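Local atomic coordinates of aldo-keto reductase AKR2E4 (Bombyx mori, PDB entry 3WCZ), a protein that reduces 3-dehydroecdysone and some other carbonyl compounds using NADPH but not NADH, and may take part in regulating moulting in the silkworm. Residues Tyr237-Gly242 / Phe273-Thr278. Residues are numbered along the deposited sequence; the frame is centred on the assembly and turned at random.
Sequences YRKSVG and FDFQLT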
loop_
_atom_site.group_PDB
_atom_site.type_symbol
_atom_site.label_atom_id
_atom_site.label_comp_id
_atom_site.label_asym_id
_atom_site.label_seq_id
_atom_site.Cartn_x
_atom_site.Cartn_y
_atom_site.Cartn_z
ATOM N N TYR A 237 -22.304 9.201 -10.909
ATOM C CA TYR A 237 -21.166 9.128 -11.803
ATOM C C TYR A 237 -21.165 7.900 -12.704
ATOM O O TYR A 237 -20.262 7.724 -13.519
ATOM C CB TYR A 237 -19.871 9.193 -10.986
ATOM C CG TYR A 237 -19.703 10.522 -10.311
ATOM C CD1 TYR A 237 -19.467 11.675 -11.053
ATOM C CD2 TYR A 237 -19.787 10.642 -8.938
ATOM C CE1 TYR A 237 -19.310 12.918 -10.428
ATOM C CE2 TYR A 237 -19.634 11.883 -8.307
ATOM C CZ TYR A 237 -19.382 13.006 -9.067
ATOM O OH TYR A 237 -19.272 14.213 -8.450
ATOM N N ARG A 238 -22.179 7.039 -12.555
ATOM C CA ARG A 238 -22.253 5.785 -13.319
ATOM C C ARG A 238 -21.043 4.900 -13.047
ATOM O O ARG A 238 -20.420 4.349 -13.953
ATOM C CB ARG A 238 -22.411 6.051 -14.813
ATOM C CG ARG A 238 -23.665 6.822 -15.130
ATOM C CD ARG A 238 -23.765 7.169 -16.607
ATOM N NE ARG A 238 -22.718 8.105 -17.005
ATOM C CZ ARG A 238 -22.294 8.257 -18.256
ATOM N NH1 ARG A 238 -22.830 7.529 -19.233
ATOM N NH2 ARG A 238 -21.336 9.134 -18.526
ATOM N N LYS A 239 -20.734 4.770 -11.765
ATOM C CA LYS A 239 -19.589 4.018 -11.295
ATOM C C LYS A 239 -20.078 3.091 -10.208
ATOM O O LYS A 239 -21.242 3.178 -9.763
ATOM C CB LYS A 239 -18.513 4.981 -10.777
ATOM C CG LYS A 239 -17.885 5.820 -11.852
ATOM C CD LYS A 239 -16.847 5.006 -12.595
ATOM C CE LYS A 239 -16.315 5.743 -13.770
ATOM N NZ LYS A 239 -15.259 4.922 -14.403
ATOM N N SER A 240 -19.252 2.133 -9.808
ATOM C CA SER A 240 -19.610 1.267 -8.715
ATOM C C SER A 240 -19.261 1.921 -7.383
ATOM O O SER A 240 -18.481 2.865 -7.352
ATOM C CB SER A 240 -18.889 -0.062 -8.820
ATOM O OG SER A 240 -17.503 0.143 -8.560
ATOM N N VAL A 241 -19.790 1.418 -6.281
ATOM C CA VAL A 241 -19.452 1.929 -4.958
ATOM C C VAL A 241 -17.954 1.744 -4.715
ATOM O O VAL A 241 -17.309 2.621 -4.143
ATOM C CB VAL A 241 -20.296 1.259 -3.826
ATOM C CG1 VAL A 241 -19.697 1.526 -2.434
ATOM C CG2 VAL A 241 -21.729 1.758 -3.892
ATOM N N GLY A 242 -17.385 0.632 -5.166
ATOM C CA GLY A 242 -15.954 0.427 -5.011
ATOM C C GLY A 242 -15.181 1.534 -5.711
ATOM O O GLY A 242 -14.168 2.033 -5.202
ATOM N N PHE A 273 -10.451 7.467 -13.730
ATOM C CA PHE A 273 -9.873 8.700 -14.273
ATOM C C PHE A 273 -10.742 9.387 -15.310
ATOM O O PHE A 273 -10.281 10.297 -15.993
ATOM C CB PHE A 273 -8.432 8.425 -14.728
ATOM C CG PHE A 273 -7.626 7.843 -13.616
ATOM C CD1 PHE A 273 -7.220 8.651 -12.565
ATOM C CD2 PHE A 273 -7.388 6.475 -13.534
ATOM C CE1 PHE A 273 -6.579 8.120 -11.492
ATOM C CE2 PHE A 273 -6.724 5.937 -12.435
ATOM C CZ PHE A 273 -6.325 6.770 -11.428
ATOM N N ASP A 274 -12.010 9.005 -15.338
ATOM C CA ASP A 274 -12.986 9.662 -16.186
ATOM C C ASP A 274 -14.059 10.382 -15.351
ATOM O O ASP A 274 -15.083 10.815 -15.890
ATOM C CB ASP A 274 -13.594 8.640 -17.167
ATOM C CG ASP A 274 -14.357 7.528 -16.487
ATOM O OD1 ASP A 274 -14.186 7.324 -15.270
ATOM O OD2 ASP A 274 -15.121 6.797 -17.187
ATOM N N PHE A 275 -13.808 10.562 -14.059
ATOM C CA PHE A 275 -14.689 11.315 -13.174
ATOM C C PHE A 275 -13.909 11.752 -11.972
ATOM O O PHE A 275 -12.789 11.284 -11.755
ATOM C CB PHE A 275 -15.925 10.492 -12.738
ATOM C CG PHE A 275 -15.678 9.512 -11.618
ATOM C CD1 PHE A 275 -14.889 8.373 -11.809
ATOM C CD2 PHE A 275 -16.261 9.706 -10.379
ATOM C CE1 PHE A 275 -14.703 7.461 -10.769
ATOM C CE2 PHE A 275 -16.106 8.793 -9.382
ATOM C CZ PHE A 275 -15.323 7.674 -9.573
ATOM N N GLN A 276 -14.497 12.607 -11.165
ATOM C CA GLN A 276 -13.920 12.996 -9.902
ATOM C C GLN A 276 -15.008 13.417 -8.954
ATOM O O GLN A 276 -16.122 13.777 -9.369
ATOM C CB GLN A 276 -12.943 14.170 -10.055
ATOM C CG GLN A 276 -13.652 15.496 -10.363
ATOM C CD GLN A 276 -12.743 16.489 -11.031
ATOM O OE1 GLN A 276 -12.647 16.511 -12.262
ATOM N NE2 GLN A 276 -12.043 17.283 -10.237
ATOM N N LEU A 277 -14.745 13.313 -7.666
ATOM C CA LEU A 277 -15.688 13.769 -6.650
ATOM C C LEU A 277 -15.561 15.261 -6.389
ATOM O O LEU A 277 -14.488 15.860 -6.564
ATOM C CB LEU A 277 -15.469 13.007 -5.359
ATOM C CG LEU A 277 -15.587 11.487 -5.435
ATOM C CD1 LEU A 277 -15.526 10.859 -4.066
ATOM C CD2 LEU A 277 -16.863 11.043 -6.099
ATOM N N THR A 278 -16.639 15.876 -5.945
ATOM C CA THR A 278 -16.582 17.284 -5.598
ATOM C C THR A 278 -16.045 17.444 -4.182
ATOM O O THR A 278 -15.989 16.476 -3.398
ATOM C CB THR A 278 -17.945 17.921 -5.622
ATOM O OG1 THR A 278 -18.744 17.315 -4.613
ATOM C CG2 THR A 278 -18.614 17.758 -6.956
#
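K239 reaches across to D274, its NZ donating to OD1 at 2.8 Å in a salt bridge that uses the syn lone pair of the carboxylate oxygen. The same ammonium also donates to the backbone carbonyl O of D271, so one lysine holds both a side chain and a main-chain acceptor of the loop after helix 263-270. With chi1 at -68°, K239 CG sits over one face of the F275 ring, 3.9 Å from its centroid in a CH-pi contact; a bend at chi2 (-79°) then carries CD and CE past F275 CE1 and CD1 towards D274. F275 CD2 in turn lies over one face of the Y237 ring, towards its rim and 3.5 Å from Y237 CG, the two ring planes at 43°. Farther along the tyrosine ring, CE2 packs on L277 CD2 at 3.6 Å. The phenol OH passes the carbonyl O of Q276 at 3.3 Å, but its hydrogen-bond partner is E281 OE1, an oxygen that also accepts from the backbone N of T278, the N-cap of helix 279-286. Without the phenol, as with an alanine here, E281 OE1 would probably keep only T278 N of these two partners, and a gap would open beside F275 and L277. Nearby, the backbone N of L277 is satisfied by D251 OD2. The arrangement ties the turn between helices 228-237 and 241-251 to the loop leading into helix 279-286, on the outer surface of the aldo-keto reductase TIM barrel.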